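Local atomic coordinates of B12-binding domain-containing protein (Kitasatospora setae, PDB entry 6WTE), a protein that binds cobalamin and a [4Fe-4S] cluster and, as the radical SAM methylase TsrM, transfers a methyl group, apparently by non-radical chemistry. Residues A[537-543]-A[557-561]; A[253-257]-A[287-291]; A[209-213]-A[262-266]; A[3-7]-A[55-60]; A[83-87]-A[115-119]. One frame throughout, in Å; residues are numbered along the deposited sequence. Where two conformers were deposited one is given.

Contact 1. Residues A[537-543]-A[557-561]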
# COMPACT_ATOMS: atom_id res chain seq x y z
N SER A 537 -5.30 22.08 -10.99
CA SER A 537 -6.30 23.02 -10.51
C SER A 537 -6.48 22.92 -9.00
O SER A 537 -6.63 23.94 -8.32
CB SER A 537 -7.63 22.77 -11.22
OG SER A 537 -7.51 23.04 -12.61
N LEU A 538 -6.46 21.70 -8.46
CA LEU A 538 -6.58 21.52 -7.02
C LEU A 538 -5.44 22.23 -6.29
O LEU A 538 -5.67 22.93 -5.30
CB LEU A 538 -6.58 20.03 -6.67
CG LEU A 538 -7.82 19.23 -7.08
CD1 LEU A 538 -7.60 17.75 -6.74
CD2 LEU A 538 -9.05 19.76 -6.37
N GLY A 539 -4.22 22.06 -6.78
CA GLY A 539 -3.09 22.73 -6.15
C GLY A 539 -3.16 24.24 -6.29
O GLY A 539 -2.97 24.97 -5.32
N GLY A 540 -3.46 24.72 -7.50
CA GLY A 540 -3.46 26.16 -7.73
C GLY A 540 -4.46 26.89 -6.86
O GLY A 540 -4.19 28.00 -6.38
N LEU A 541 -5.63 26.29 -6.64
CA LEU A 541 -6.66 26.89 -5.82
C LEU A 541 -6.54 26.54 -4.34
O LEU A 541 -7.36 27.00 -3.54
CB LEU A 541 -8.04 26.48 -6.33
CG LEU A 541 -8.45 27.05 -7.70
CD1 LEU A 541 -9.66 26.32 -8.24
CD2 LEU A 541 -8.72 28.53 -7.59
N GLY A 542 -5.54 25.75 -3.96
CA GLY A 542 -5.38 25.39 -2.56
C GLY A 542 -6.49 24.53 -2.00
O GLY A 542 -6.94 24.75 -0.87
N TYR A 543 -6.96 23.56 -2.78
CA TYR A 543 -7.96 22.63 -2.28
C TYR A 543 -7.31 21.63 -1.34
O TYR A 543 -6.14 21.25 -1.51
CB TYR A 543 -8.65 21.90 -3.44
CG TYR A 543 -9.81 22.68 -4.02
CD1 TYR A 543 -9.61 23.62 -5.01
CD2 TYR A 543 -11.11 22.47 -3.58
CE1 TYR A 543 -10.66 24.33 -5.55
CE2 TYR A 543 -12.17 23.17 -4.11
CZ TYR A 543 -11.94 24.11 -5.10
OH TYR A 543 -12.97 24.83 -5.64
N ILE A 557 -14.10 22.80 -10.54
CA ILE A 557 -12.82 23.18 -9.97
C ILE A 557 -11.85 23.59 -11.07
O ILE A 557 -11.09 24.55 -10.93
CB ILE A 557 -12.29 22.04 -9.09
CG1 ILE A 557 -13.14 21.97 -7.82
CG2 ILE A 557 -10.81 22.25 -8.76
CD1 ILE A 557 -12.95 20.72 -7.01
N MET A 558 -11.90 22.90 -12.21
CA MET A 558 -11.06 23.31 -13.34
C MET A 558 -11.53 24.64 -13.92
O MET A 558 -10.71 25.49 -14.28
CB MET A 558 -11.04 22.20 -14.40
CG MET A 558 -10.20 21.01 -13.96
SD MET A 558 -10.09 19.65 -15.14
CE MET A 558 -11.79 19.10 -15.26
N ARG A 559 -12.85 24.86 -13.98
CA ARG A 559 -13.33 26.16 -14.45
C ARG A 559 -12.88 27.27 -13.51
O ARG A 559 -12.43 28.33 -13.96
CB ARG A 559 -14.86 26.16 -14.56
CG ARG A 559 -15.43 27.45 -15.13
CD ARG A 559 -16.88 27.68 -14.70
NE ARG A 559 -16.93 27.94 -13.26
CZ ARG A 559 -16.73 29.14 -12.73
NH1 ARG A 559 -16.49 30.18 -13.52
NH2 ARG A 559 -16.79 29.30 -11.42
N LYS A 560 -12.98 27.04 -12.20
CA LYS A 560 -12.62 28.08 -11.25
C LYS A 560 -11.12 28.35 -11.26
O LYS A 560 -10.70 29.49 -11.05
CB LYS A 560 -13.08 27.70 -9.84
CG LYS A 560 -13.13 28.90 -8.89
CD LYS A 560 -14.10 28.68 -7.74
CE LYS A 560 -13.43 27.94 -6.60
NZ LYS A 560 -14.41 27.56 -5.54
N ALA A 561 -10.31 27.33 -11.52
CA ALA A 561 -8.87 27.53 -11.64
C ALA A 561 -8.54 28.37 -12.87
O ALA A 561 -7.64 29.22 -12.82
CB ALA A 561 -8.15 26.19 -11.69
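I557 of helix 554-566 pushes its branched end against Y543 and L538 at the end of helix 533-540. Its CD1 lies over one face of the Y543 ring, toward the rim, 4.2 Å from the centroid and 23° off the normal, a CH-pi contact. CG1 anti to its own carbonyl carbon (chi1 -72°) leads CD1 to this face, while CG2 reaches L538 CD2 at 3.9 Å. H550 meets the same tyrosine edge-to-face and also touches both I557 and L538. L541 fills the next position: its CD1 is 3.5 Å from I557 O and equally 3.5 Å from A561 N, resting against a backbone hydrogen bond of the partner helix. Beyond it S537 CB and A561 CB are tight at 3.5 Å; S537 OG is bonded within its own helix to P533 O. At the outer end K560, bent at chi3, donates from NZ to Y543 OH over 3.1 Å. Y543 is delivered to this site by the turn at G542, whose positive phi goes with bonds from G542 N to G539 O and from Y543 N to L538 O. The arrangement is a Schellman motif closing a helix that packs on the next one.

Contact 2. Residues A[253-257]-A[287-291]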
# COMPACT_ATOMS: atom_id res chain seq x y z
N VAL A 253 -1.93 10.08 19.05
CA VAL A 253 -2.56 11.40 19.04
C VAL A 253 -1.51 12.50 19.16
O VAL A 253 -1.66 13.57 18.56
CB VAL A 253 -3.63 11.50 20.15
CG1 VAL A 253 -4.35 12.83 20.05
CG2 VAL A 253 -4.64 10.35 20.02
N ASP A 254 -0.44 12.27 19.93
CA ASP A 254 0.68 13.22 19.95
C ASP A 254 1.20 13.49 18.54
O ASP A 254 1.47 14.64 18.17
CB ASP A 254 1.83 12.69 20.81
CG ASP A 254 1.64 12.93 22.30
OD1 ASP A 254 0.62 13.53 22.71
OD2 ASP A 254 2.55 12.54 23.07
N GLU A 255 1.37 12.42 17.75
CA GLU A 255 1.87 12.57 16.39
C GLU A 255 0.89 13.34 15.51
O GLU A 255 1.29 14.22 14.74
CB GLU A 255 2.15 11.19 15.80
CG GLU A 255 2.73 11.22 14.40
CD GLU A 255 3.18 9.83 13.96
OE1 GLU A 255 3.37 8.98 14.85
OE2 GLU A 255 3.33 9.61 12.75
N MET A 256 -0.40 13.00 15.60
CA MET A 256 -1.41 13.74 14.85
C MET A 256 -1.43 15.20 15.25
O MET A 256 -1.59 16.08 14.40
CB MET A 256 -2.79 13.12 15.07
CG MET A 256 -2.89 11.69 14.60
SD MET A 256 -4.47 10.94 15.00
CE MET A 256 -5.54 11.77 13.83
N GLU A 257 -1.27 15.48 16.55
CA GLU A 257 -1.24 16.85 17.01
C GLU A 257 -0.04 17.59 16.45
O GLU A 257 -0.14 18.76 16.05
CB GLU A 257 -1.24 16.89 18.54
CG GLU A 257 -1.53 18.25 19.14
CD GLU A 257 -1.61 18.21 20.65
OE1 GLU A 257 -2.30 17.32 21.19
OE2 GLU A 257 -0.98 19.07 21.30
N GLU A 287 -9.91 9.81 22.45
CA GLU A 287 -8.81 10.66 22.90
C GLU A 287 -8.68 11.90 22.03
O GLU A 287 -8.41 13.00 22.55
CB GLU A 287 -7.50 9.86 22.92
CG GLU A 287 -6.28 10.69 23.28
CD GLU A 287 -6.34 11.27 24.68
OE1 GLU A 287 -7.19 10.83 25.49
OE2 GLU A 287 -5.52 12.17 24.97
N ILE A 288 -8.88 11.77 20.72
CA ILE A 288 -8.83 12.94 19.84
C ILE A 288 -9.91 13.94 20.25
O ILE A 288 -9.66 15.15 20.34
CB ILE A 288 -9.00 12.52 18.37
CG1 ILE A 288 -7.81 11.67 17.91
CG2 ILE A 288 -9.15 13.75 17.49
CD1 ILE A 288 -8.02 11.10 16.52
N VAL A 289 -11.12 13.44 20.48
CA VAL A 289 -12.23 14.30 20.87
C VAL A 289 -11.93 14.96 22.21
O VAL A 289 -12.20 16.16 22.40
CB VAL A 289 -13.54 13.49 20.92
CG1 VAL A 289 -14.65 14.31 21.57
CG2 VAL A 289 -13.93 13.06 19.52
N ARG A 290 -11.36 14.20 23.15
CA ARG A 290 -11.09 14.75 24.47
C ARG A 290 -10.09 15.90 24.40
O ARG A 290 -10.27 16.93 25.05
CB ARG A 290 -10.57 13.66 25.40
CG ARG A 290 -10.34 14.14 26.83
CD ARG A 290 -9.43 13.20 27.62
NE ARG A 290 -8.05 13.23 27.14
CZ ARG A 290 -7.18 14.19 27.44
NH1 ARG A 290 -7.54 15.20 28.22
NH2 ARG A 290 -5.94 14.14 26.96
N ARG A 291 -9.04 15.75 23.58
CA ARG A 291 -8.06 16.83 23.46
C ARG A 291 -8.66 18.04 22.77
O ARG A 291 -8.40 19.18 23.17
CB ARG A 291 -6.84 16.35 22.70
CG ARG A 291 -6.02 15.31 23.43
CD ARG A 291 -4.64 15.22 22.85
NE ARG A 291 -3.94 14.04 23.30
CZ ARG A 291 -2.67 13.76 23.01
NH1 ARG A 291 -1.97 14.60 22.26
NH2 ARG A 291 -2.12 12.64 23.46
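In the radical SAM core, a TIM-barrel relative, helices 249-261 and 278-294 flank strand 266-269 in sequence, and R291 of the second joins them by reaching across to D254 and E257 of the first. The segment axes pass 11.0 Å apart at 52°, a gap that the long arginine, extended from CG to NE, spans. D254 OD1 is gripped end-on by both terminal nitrogens, 2.8 Å from R291 NH1 and 3.0 Å from R291 NH2. R291 NH1 also donates to E257 OE1, at 2.9 Å; this carboxylate stands nearly perpendicular to the guanidinium (88°), and the nitrogen meets the oxygen from above the carboxylate plane. From its own helix, E287 OE2 receives R291 NE at 3.0 Å in an almost straight bond (177°), and the same carboxylate is held side-on by R290. Three carboxylates thus line the edge of one guanidinium and probably keep it from rotating. V253 CG1 lies over a face of that group, 3.5 Å from R291 NE. On the inner side M256 CE and I288 CD1 touch at 3.7 Å, while V253 CG2 lies 4.0 Å from I288 CG1. N298 donates to E257 OE1 as well. Apolar residues inward and a salt-bridge network outward join successive helices around the outside of the partial alpha/beta barrel of radical SAM enzymes.

Contact 3. Residues A[209-213]-A[262-266]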
# COMPACT_ATOMS: atom_id res chain seq x y z
N ASN A 209 7.67 16.75 5.43
CA ASN A 209 6.25 16.44 5.40
C ASN A 209 5.41 17.58 4.84
O ASN A 209 4.46 17.33 4.09
CB ASN A 209 5.78 16.04 6.80
CG ASN A 209 6.18 14.62 7.15
OD1 ASN A 209 5.51 13.67 6.75
ND2 ASN A 209 7.28 14.46 7.88
N LEU A 210 5.75 18.83 5.16
CA LEU A 210 4.96 19.94 4.65
C LEU A 210 5.09 20.05 3.14
O LEU A 210 4.11 20.38 2.45
CB LEU A 210 5.36 21.25 5.32
CG LEU A 210 4.55 22.47 4.88
CD1 LEU A 210 3.07 22.32 5.29
CD2 LEU A 210 5.15 23.74 5.45
N GLU A 211 6.28 19.77 2.60
CA GLU A 211 6.45 19.79 1.15
C GLU A 211 5.48 18.84 0.46
O GLU A 211 4.83 19.20 -0.52
CB GLU A 211 7.90 19.43 0.79
CG GLU A 211 8.20 19.53 -0.70
CD GLU A 211 8.09 20.94 -1.25
OE1 GLU A 211 8.21 21.91 -0.47
OE2 GLU A 211 7.88 21.09 -2.47
N TYR A 212 5.36 17.61 0.98
CA TYR A 212 4.39 16.68 0.42
C TYR A 212 2.97 17.19 0.58
O TYR A 212 2.15 17.06 -0.33
CB TYR A 212 4.54 15.31 1.07
CG TYR A 212 5.67 14.50 0.51
CD1 TYR A 212 5.51 13.76 -0.65
CD2 TYR A 212 6.91 14.47 1.14
CE1 TYR A 212 6.54 13.01 -1.18
CE2 TYR A 212 7.96 13.72 0.62
CZ TYR A 212 7.76 12.99 -0.54
OH TYR A 212 8.78 12.23 -1.06
N TYR A 213 2.67 17.78 1.74
CA TYR A 213 1.31 18.25 1.99
C TYR A 213 0.93 19.36 1.01
O TYR A 213 -0.19 19.38 0.49
CB TYR A 213 1.19 18.74 3.43
CG TYR A 213 -0.20 19.12 3.85
CD1 TYR A 213 -1.16 18.14 4.10
CD2 TYR A 213 -0.56 20.45 4.02
CE1 TYR A 213 -2.43 18.48 4.49
CE2 TYR A 213 -1.84 20.80 4.42
CZ TYR A 213 -2.77 19.81 4.66
OH TYR A 213 -4.04 20.14 5.05
N GLN A 262 1.80 21.90 12.48
CA GLN A 262 2.52 22.40 11.31
C GLN A 262 1.59 22.80 10.17
O GLN A 262 2.09 23.20 9.11
CB GLN A 262 3.50 21.35 10.79
CG GLN A 262 4.41 20.75 11.84
CD GLN A 262 5.19 19.57 11.29
OE1 GLN A 262 5.80 19.65 10.23
NE2 GLN A 262 5.14 18.45 12.01
N GLY A 263 0.27 22.71 10.35
CA GLY A 263 -0.66 23.00 9.28
C GLY A 263 -1.06 21.79 8.45
O GLY A 263 -1.79 21.94 7.47
N ILE A 264 -0.58 20.61 8.82
CA ILE A 264 -0.92 19.37 8.09
C ILE A 264 -2.22 18.88 8.71
O ILE A 264 -2.25 18.03 9.61
CB ILE A 264 0.21 18.34 8.14
CG1 ILE A 264 1.50 18.93 7.54
CG2 ILE A 264 -0.19 17.05 7.44
CD1 ILE A 264 2.72 18.03 7.70
N LEU A 265 -3.33 19.45 8.24
CA LEU A 265 -4.64 19.25 8.86
C LEU A 265 -5.38 18.05 8.30
O LEU A 265 -6.07 17.35 9.06
CB LEU A 265 -5.49 20.51 8.69
CG LEU A 265 -4.92 21.79 9.31
CD1 LEU A 265 -5.86 22.95 9.02
CD2 LEU A 265 -4.73 21.60 10.81
N ASP A 266 -5.26 17.78 7.01
CA ASP A 266 -5.82 16.57 6.41
C ASP A 266 -4.89 15.40 6.67
O ASP A 266 -3.75 15.39 6.20
CB ASP A 266 -6.03 16.76 4.91
CG ASP A 266 -7.10 17.79 4.60
OD1 ASP A 266 -8.30 17.45 4.67
OD2 ASP A 266 -6.74 18.95 4.30
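With chi1 at -174° Y213 turns its ring away from its own backbone N, out of helix 209-214 and across the turn formed by I264. In I264 it is CG2 that stands anti to N, beside the ring, while CG1 carries CD1 back toward the helix. I264 CA sits over the centre of the ring, 3.9 Å from the centroid and 8° off the normal, a CH-pi contact, and CG2 touches Y213 CD1 at 3.6 Å. I264 CD1 meets N209 CB at 3.8 Å. The loop takes a tight path: G263, with positive phi, ends helix 249-261 in a Schellman motif, and I264 is the centre of an inverse gamma turn. G263 O comes to 3.3 Å from Y213 CE2. Beyond the ring the phenol oxygen accepts a weak bond from L265 N at 3.3 Å and lies 3.0 Å from D266 OD2, with ring and carboxylate planes only 25° apart. D266 begins strand 266-269, close to L218 of the cobalamin site; its carboxylate also forms a salt bridge from OD2 to R304 and accepts W306 NE1 at OD1. With R304, W306 and the phenol around it, D266 probably stays ionised.

Contact 4. Residues A[3-7]-A[55-60]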
# COMPACT_ATOMS: atom_id res chain seq x y z
N ARG A 3 28.32 5.96 13.11
CA ARG A 3 26.94 5.72 13.52
C ARG A 3 25.95 6.33 12.53
O ARG A 3 24.77 6.51 12.85
CB ARG A 3 26.71 6.25 14.94
CG ARG A 3 27.53 5.51 15.99
CD ARG A 3 27.16 5.88 17.42
NE ARG A 3 25.87 5.34 17.83
CZ ARG A 3 25.68 4.09 18.27
NH1 ARG A 3 26.70 3.25 18.35
NH2 ARG A 3 24.46 3.69 18.62
N LEU A 4 26.41 6.62 11.31
CA LEU A 4 25.60 7.29 10.30
C LEU A 4 24.87 6.26 9.43
O LEU A 4 25.50 5.39 8.83
CB LEU A 4 26.47 8.18 9.42
CG LEU A 4 25.78 8.83 8.22
CD1 LEU A 4 24.63 9.73 8.68
CD2 LEU A 4 26.79 9.62 7.39
N VAL A 5 23.54 6.38 9.37
CA VAL A 5 22.69 5.57 8.52
C VAL A 5 22.04 6.48 7.48
O VAL A 5 21.46 7.52 7.84
CB VAL A 5 21.60 4.84 9.33
CG1 VAL A 5 20.71 4.04 8.40
CG2 VAL A 5 22.20 3.94 10.40
N LEU A 6 22.14 6.10 6.21
CA LEU A 6 21.43 6.79 5.14
C LEU A 6 20.16 6.02 4.80
O LEU A 6 20.20 4.79 4.67
CB LEU A 6 22.30 6.91 3.89
CG LEU A 6 21.54 7.32 2.63
CD1 LEU A 6 21.01 8.77 2.74
CD2 LEU A 6 22.42 7.13 1.41
N LEU A 7 19.05 6.74 4.66
CA LEU A 7 17.79 6.17 4.19
C LEU A 7 17.41 6.86 2.89
O LEU A 7 17.38 8.09 2.82
CB LEU A 7 16.68 6.33 5.23
CG LEU A 7 16.96 5.71 6.60
CD1 LEU A 7 15.88 6.10 7.61
CD2 LEU A 7 17.04 4.17 6.46
N TYR A 55 25.74 13.50 -2.47
CA TYR A 55 25.68 12.97 -1.11
C TYR A 55 26.90 12.11 -0.80
O TYR A 55 27.57 12.30 0.22
CB TYR A 55 24.40 12.18 -0.88
CG TYR A 55 24.33 11.66 0.55
CD1 TYR A 55 23.84 12.47 1.57
CD2 TYR A 55 24.80 10.40 0.88
CE1 TYR A 55 23.81 12.02 2.88
CE2 TYR A 55 24.77 9.94 2.18
CZ TYR A 55 24.28 10.75 3.17
OH TYR A 55 24.25 10.29 4.47
N PHE A 56 27.20 11.13 -1.66
CA PHE A 56 28.25 10.17 -1.33
C PHE A 56 29.65 10.74 -1.46
O PHE A 56 30.60 10.15 -0.92
CB PHE A 56 28.10 8.92 -2.20
CG PHE A 56 27.01 8.01 -1.72
CD1 PHE A 56 27.18 7.26 -0.57
CD2 PHE A 56 25.81 7.91 -2.40
CE1 PHE A 56 26.19 6.43 -0.11
CE2 PHE A 56 24.82 7.08 -1.95
CZ PHE A 56 25.01 6.34 -0.80
N ALA A 57 29.82 11.86 -2.15
CA ALA A 57 31.13 12.50 -2.13
C ALA A 57 31.41 13.16 -0.79
O ALA A 57 32.57 13.23 -0.36
CB ALA A 57 31.22 13.52 -3.26
N GLU A 58 30.36 13.62 -0.10
CA GLU A 58 30.48 14.33 1.16
C GLU A 58 30.26 13.45 2.38
O GLU A 58 30.77 13.76 3.46
CB GLU A 58 29.46 15.48 1.19
CG GLU A 58 29.44 16.30 -0.10
CD GLU A 58 28.11 16.99 -0.34
OE1 GLU A 58 27.22 16.89 0.54
OE2 GLU A 58 27.94 17.63 -1.41
N ARG A 59 29.51 12.36 2.25
CA ARG A 59 29.10 11.54 3.38
C ARG A 59 29.41 10.08 3.12
O ARG A 59 29.32 9.60 1.99
CB ARG A 59 27.59 11.70 3.67
CG ARG A 59 27.17 13.12 3.98
CD ARG A 59 27.81 13.61 5.27
NE ARG A 59 26.94 13.42 6.43
CZ ARG A 59 27.33 13.55 7.69
NH1 ARG A 59 28.59 13.85 7.96
NH2 ARG A 59 26.47 13.37 8.68
N SER A 60 29.76 9.37 4.19
CA SER A 60 30.10 7.95 4.12
C SER A 60 29.29 7.21 5.17
O SER A 60 29.81 6.82 6.23
CB SER A 60 31.60 7.72 4.31
OG SER A 60 32.35 8.41 3.32
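Y55 is sandwiched between L6 and R59: L6 CD1 lies over one face, toward the rim, 4.2 Å from the ring centroid in a CH-pi contact, and R59 CB covers the opposite face. The F56 ring in turn has Y55 CD2 over its centre, and the R59 guanidinium has L4 CD2 above one face. The fold is the Rossmann-like B12-binding domain. Helix 48-58 is the crossover of a beta-alpha-beta unit from strand 35-40 to strand 63-67, and it passes over the intervening strand 4-9. Alternation along that strand sends L4 and L6 to this helix, whereas V5 and L7 pack on helix 20-31 behind the sheet. Chi1 of 174° and 167° runs the two leucines outward from the strand, bringing L4 CD2 to R59 and both methyls of L6 to the rings. L6 CD2 is 3.7 Å from Y55 CE2. The polar ends go to strand 35-40: Y55 OH bonds to E37, and R59, bent at chi2 and chi3, forms salt bridges with E35 and E37. This holds the guanidinium against L4, whose CD2 is 3.9 Å from both R59 NE and Y55 OH. The tightest apolar approach is farther along the strand, where L6 CD2 meets F56 CZ at 3.5 Å.

Contact 5. Residues A[83-87]-A[115-119]. With EDO (1,2-ethanediol), chain H.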
# COMPACT_ATOMS: atom_id res chain seq x y z
N VAL A 83 10.04 -1.92 -9.96
CA VAL A 83 11.26 -2.49 -9.38
C VAL A 83 12.46 -2.34 -10.30
O VAL A 83 13.60 -2.31 -9.83
CB VAL A 83 11.04 -3.97 -9.00
CG1 VAL A 83 9.92 -4.10 -7.97
CG2 VAL A 83 10.74 -4.80 -10.23
N GLY A 84 12.25 -2.24 -11.62
CA GLY A 84 13.36 -1.97 -12.51
C GLY A 84 13.95 -0.59 -12.29
O GLY A 84 15.18 -0.42 -12.26
N GLU A 85 13.09 0.41 -12.11
CA GLU A 85 13.56 1.75 -11.75
C GLU A 85 14.21 1.76 -10.38
O GLU A 85 15.20 2.47 -10.16
CB GLU A 85 12.40 2.74 -11.79
CG GLU A 85 11.83 2.97 -13.18
CD GLU A 85 10.64 3.90 -13.16
OE1 GLU A 85 9.57 3.49 -12.66
OE2 GLU A 85 10.77 5.05 -13.62
N HIS A 86 13.66 0.99 -9.43
CA HIS A 86 14.29 0.90 -8.12
C HIS A 86 15.69 0.30 -8.23
O HIS A 86 16.63 0.77 -7.57
CB HIS A 86 13.46 0.05 -7.16
CG HIS A 86 12.12 0.63 -6.83
ND1 HIS A 86 11.87 1.99 -6.83
CD2 HIS A 86 10.95 0.04 -6.48
CE1 HIS A 86 10.61 2.20 -6.49
NE2 HIS A 86 10.03 1.03 -6.27
N ARG A 87 15.84 -0.74 -9.05
CA ARG A 87 17.14 -1.38 -9.20
C ARG A 87 18.16 -0.41 -9.80
O ARG A 87 19.33 -0.41 -9.42
CB ARG A 87 17.02 -2.64 -10.06
CG ARG A 87 18.33 -3.40 -10.22
CD ARG A 87 18.17 -4.63 -11.10
NE ARG A 87 17.88 -4.29 -12.49
CZ ARG A 87 17.97 -5.14 -13.51
NH1 ARG A 87 18.36 -6.39 -13.30
NH2 ARG A 87 17.68 -4.73 -14.74
N LEU A 115 13.44 -9.78 -4.27
CA LEU A 115 13.95 -8.44 -4.48
C LEU A 115 15.37 -8.28 -3.93
O LEU A 115 16.18 -7.58 -4.53
CB LEU A 115 13.00 -7.41 -3.86
CG LEU A 115 11.71 -7.26 -4.67
CD1 LEU A 115 10.81 -6.18 -4.09
CD2 LEU A 115 12.05 -6.96 -6.13
N VAL A 116 15.68 -8.92 -2.80
CA VAL A 116 17.07 -8.90 -2.33
C VAL A 116 17.99 -9.43 -3.42
O VAL A 116 19.03 -8.83 -3.73
CB VAL A 116 17.23 -9.70 -1.03
CG1 VAL A 116 18.70 -9.97 -0.77
CG2 VAL A 116 16.65 -8.95 0.16
N GLU A 117 17.61 -10.54 -4.05
CA GLU A 117 18.45 -11.12 -5.09
C GLU A 117 18.43 -10.29 -6.37
O GLU A 117 19.47 -10.09 -7.00
CB GLU A 117 18.02 -12.57 -5.36
CG GLU A 117 18.07 -13.45 -4.11
CD GLU A 117 17.92 -14.93 -4.41
OE1 GLU A 117 17.80 -15.29 -5.60
OE2 GLU A 117 17.90 -15.74 -3.45
N TYR A 118 17.25 -9.79 -6.76
CA TYR A 118 17.14 -8.97 -7.96
C TYR A 118 17.94 -7.68 -7.84
O TYR A 118 18.65 -7.27 -8.76
CB TYR A 118 15.66 -8.67 -8.24
CG TYR A 118 15.38 -7.74 -9.40
CD1 TYR A 118 15.58 -8.15 -10.71
CD2 TYR A 118 14.87 -6.47 -9.18
CE1 TYR A 118 15.29 -7.31 -11.78
CE2 TYR A 118 14.58 -5.61 -10.24
CZ TYR A 118 14.79 -6.04 -11.53
OH TYR A 118 14.50 -5.19 -12.57
N PHE A 119 17.81 -7.00 -6.69
CA PHE A 119 18.54 -5.75 -6.48
C PHE A 119 20.03 -5.97 -6.25
O PHE A 119 20.81 -5.03 -6.39
CB PHE A 119 17.97 -4.99 -5.29
CG PHE A 119 16.57 -4.46 -5.49
CD1 PHE A 119 16.12 -4.09 -6.75
CD2 PHE A 119 15.73 -4.30 -4.41
CE1 PHE A 119 14.84 -3.58 -6.93
CE2 PHE A 119 14.45 -3.80 -4.58
CZ PHE A 119 14.01 -3.44 -5.84
C1 EDO H . 7.64 6.44 -11.60
O1 EDO H . 8.67 5.55 -11.16
C2 EDO H . 8.17 7.31 -12.73
O2 EDO H . 8.82 6.48 -13.69
O HOH W 1 19.17 -8.18 -11.40
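V83 O, which accepts the helical bond from R87 N at 2.8 Å, is also met by the edges of two rings from helix 112-119. Y118 CE2 approaches it to 3.5 Å and F119 CE1 to 3.4 Å, and the oxygen lies in the plane of each ring. The segment axes are 10.6 Å apart and inclined at 53°. The backbones come closest at R87 and F119; V83, near T71 of the cobalamin site, packs at the wider end, where its CG1 touches L115 CD2 at 4.0 Å and its CG2 touches Y118 CE2. F119 rests CZ on H86 CB and CD1 on R87 CB, while H86 gives NE2 to N70 O. In the R87 conformer described, one of two, CG is anti to the backbone N and the chain bends at chi3, which lays CD over a face of Y118 at 3.9 Å from the centroid. The guanidinium runs almost parallel to the ring, 11° from its plane, near Y118 OH. A water bridges the pair, 2.7 Å from R87 NH1 and bonded on to Y118 O. On the side of helix 83-96 turned away from the contact, E85 holds an ethanediol, probably from the crystallisation liquor. Two aromatic rims facing one carbonyl are consistent with a weak electrostatic attraction; water takes one N-H of NH1, and the second conformer suggests that the arginine is loosely held.

Side chains of all five contacts lie about 8 to 12 Å from the cobalamin. Contacts 4 and 5 lie in the B12-binding fold, their centres 21 Å apart; the side chains of L6 and V83 are about 10 Å and 8 Å from the cofactor. Contact 2 uses helix 249-261 and contact 3 the loop that follows it; their centres are 16 Å and nearest atoms about 5 Å apart, and their segments alternate along the chain. The Y213 side chain of contact 3 is about 8 Å from the cofactor, that of M256 in contact 2 about 12 Å. Contact 1, in the C-terminal helices, is about 6 Å from contact 3 at the nearest atoms, with the L538 side chain about 12 Å from the cobalamin. Contacts 2 and 5 are on opposite sides of the chain's centre.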